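Local coordinates for protein 3-hydroxy-3-methylglutaryl-CoA lyase (Acinetobacter baumannii, PDB 6NDS) that belongs to the HMGL-like family of TIM-barrel enzymes and carries a zinc ion and coenzyme A in this structure, at residues I276-L281 against A303-D308. Residues are numbered along the deposited sequence; the frame is centred on the assembly and turned at random.
Sequences IDLDAL and AGRNTD
Arg-305 reaches across to the first turn of helix 278-285 and forms a salt bridge with Asp-279. Arg-305 NH1 donates to Asp-279 OD1 at 2.8 Å, with an N-H...O angle of 155°. The oxygen lies almost in the guanidinium plane, but the donor comes from above the carboxylate plane. The two planes lie 58° apart, and a single hydrogen bond joins the groups. Asp-279 OD1 also lies 3.4 Å from Arg-305 CD, beside the aliphatic part of the chain. Leu-278 covers one guanidinium face near its rim, its CD2 3.9 Å from Arg-305 NH2. The Arg-305 chain bends at chi3 (-51°), and its side chain crosses that of Asp-279 at about a right angle. Arg-305 NH2 forms a second salt bridge, with Glu-268 of helix 260-270, so two carboxylates hold the group.

Asp-277 is the N-cap of the helix. Asp-277 OD1 accepts from Ala-280 N at 3.2 Å, a capping bond across the first turn, which carries Leu-278 and Asp-279. On the other segment, Arg-305 opens a type I beta turn closed by Asp-308 N to Arg-305 O. Gly-304, just after helix 299-303, leaves the helical conformation with positive phi, and its O accepts from Arg-220 of the second subunit. The contact thus ties the loop after helix 299-303 to the start of helix 278-285 and, through Glu-268, to helix 260-270, at the periphery of the barrel and beside the subunit interface.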
loop_
_atom_site.group_PDB
_atom_site.type_symbol
_atom_site.label_atom_id
_atom_site.label_comp_id
_atom_site.label_asym_id
_atom_site.label_seq_id
_atom_site.Cartn_x
_atom_site.Cartn_y
_atom_site.Cartn_z
ATOM N N ILE A 276 -14.616 14.090 -3.778
ATOM C CA ILE A 276 -13.421 14.763 -3.272
ATOM C C ILE A 276 -12.650 15.366 -4.442
ATOM O O ILE A 276 -12.486 14.722 -5.482
ATOM C CB ILE A 276 -12.529 13.798 -2.468
ATOM C CG1 ILE A 276 -13.340 12.985 -1.447
ATOM C CG2 ILE A 276 -11.391 14.568 -1.775
ATOM C CD1 ILE A 276 -14.189 13.832 -0.496
ATOM N N ASP A 277 -12.167 16.599 -4.270
ATOM C CA ASP A 277 -11.327 17.270 -5.276
ATOM C C ASP A 277 -9.872 16.821 -5.081
ATOM O O ASP A 277 -9.150 17.345 -4.229
ATOM C CB ASP A 277 -11.501 18.782 -5.152
ATOM C CG ASP A 277 -10.648 19.591 -6.138
ATOM O OD1 ASP A 277 -9.727 19.052 -6.784
ATOM O OD2 ASP A 277 -10.899 20.809 -6.227
ATOM N N LEU A 278 -9.425 15.862 -5.898
ATOM C CA LEU A 278 -8.129 15.227 -5.660
ATOM C C LEU A 278 -6.979 16.214 -5.830
ATOM O O LEU A 278 -6.046 16.245 -5.014
ATOM C CB LEU A 278 -7.958 14.036 -6.601
ATOM C CG LEU A 278 -6.601 13.322 -6.521
ATOM C CD1 LEU A 278 -6.313 12.807 -5.100
ATOM C CD2 LEU A 278 -6.540 12.178 -7.538
ATOM N N ASP A 279 -7.005 17.003 -6.906
ATOM C CA ASP A 279 -5.931 17.971 -7.127
ATOM C C ASP A 279 -5.773 18.900 -5.930
ATOM O O ASP A 279 -4.654 19.151 -5.465
ATOM C CB ASP A 279 -6.201 18.792 -8.382
ATOM C CG ASP A 279 -5.952 18.026 -9.649
ATOM O OD1 ASP A 279 -4.982 17.242 -9.690
ATOM O OD2 ASP A 279 -6.720 18.227 -10.613
ATOM N N ALA A 280 -6.891 19.427 -5.422
ATOM C CA ALA A 280 -6.812 20.346 -4.295
ATOM C C ALA A 280 -6.356 19.638 -3.033
ATOM O O ALA A 280 -5.652 20.231 -2.204
ATOM C CB ALA A 280 -8.165 21.016 -4.058
ATOM N N LEU A 281 -6.745 18.376 -2.874
ATOM C CA LEU A 281 -6.372 17.633 -1.677
ATOM C C LEU A 281 -4.875 17.338 -1.657
ATOM O O LEU A 281 -4.229 17.431 -0.605
ATOM C CB LEU A 281 -7.176 16.339 -1.611
ATOM C CG LEU A 281 -7.070 15.591 -0.281
ATOM C CD1 LEU A 281 -7.818 16.354 0.817
ATOM C CD2 LEU A 281 -7.610 14.174 -0.472
ATOM N N ALA A 303 4.792 11.703 -5.237
ATOM C CA ALA A 303 4.971 11.392 -6.649
ATOM C C ALA A 303 4.105 12.240 -7.567
ATOM O O ALA A 303 4.447 12.385 -8.750
ATOM C CB ALA A 303 4.661 9.911 -6.906
ATOM N N GLY A 304 3.013 12.797 -7.058
ATOM C CA GLY A 304 2.008 13.397 -7.910
ATOM C C GLY A 304 1.184 12.330 -8.609
ATOM O O GLY A 304 1.519 11.147 -8.624
ATOM N N ARG A 305 0.072 12.760 -9.194
ATOM C CA ARG A 305 -0.807 11.833 -9.899
ATOM C C ARG A 305 -0.209 11.444 -11.254
ATOM O O ARG A 305 0.785 12.014 -11.715
ATOM C CB ARG A 305 -2.184 12.455 -10.086
ATOM C CG ARG A 305 -2.143 13.713 -10.937
ATOM C CD ARG A 305 -3.493 14.410 -10.910
ATOM N NE ARG A 305 -4.550 13.456 -11.230
ATOM C CZ ARG A 305 -5.841 13.682 -11.026
ATOM N NH1 ARG A 305 -6.230 14.842 -10.507
ATOM N NH2 ARG A 305 -6.735 12.746 -11.341
ATOM N N ASN A 306 -0.844 10.453 -11.902
ATOM C CA ASN A 306 -0.341 9.924 -13.175
ATOM C C ASN A 306 -0.151 11.017 -14.217
ATOM O O ASN A 306 0.790 10.964 -15.022
ATOM C CB ASN A 306 -1.311 8.882 -13.734
ATOM C CG ASN A 306 -1.153 7.504 -13.105
ATOM O OD1 ASN A 306 -0.642 7.359 -11.999
ATOM N ND2 ASN A 306 -1.603 6.481 -13.823
ATOM N N THR A 307 -1.067 11.994 -14.252
ATOM C CA THR A 307 -1.062 12.994 -15.310
ATOM C C THR A 307 -0.022 14.084 -15.096
ATOM O O THR A 307 0.132 14.945 -15.965
ATOM C CB THR A 307 -2.452 13.630 -15.449
ATOM O OG1 THR A 307 -2.886 14.127 -14.178
ATOM C CG2 THR A 307 -3.460 12.610 -15.952
ATOM N N ASP A 308 0.680 14.081 -13.965
ATOM C CA ASP A 308 1.829 14.967 -13.764
ATOM C C ASP A 308 3.005 14.381 -14.535
ATOM O O ASP A 308 3.770 13.566 -14.019
ATOM C CB ASP A 308 2.149 15.112 -12.281
ATOM C CG ASP A 308 1.177 16.014 -11.562
ATOM O OD1 ASP A 308 0.289 16.595 -12.226
ATOM O OD2 ASP A 308 1.306 16.156 -10.328
#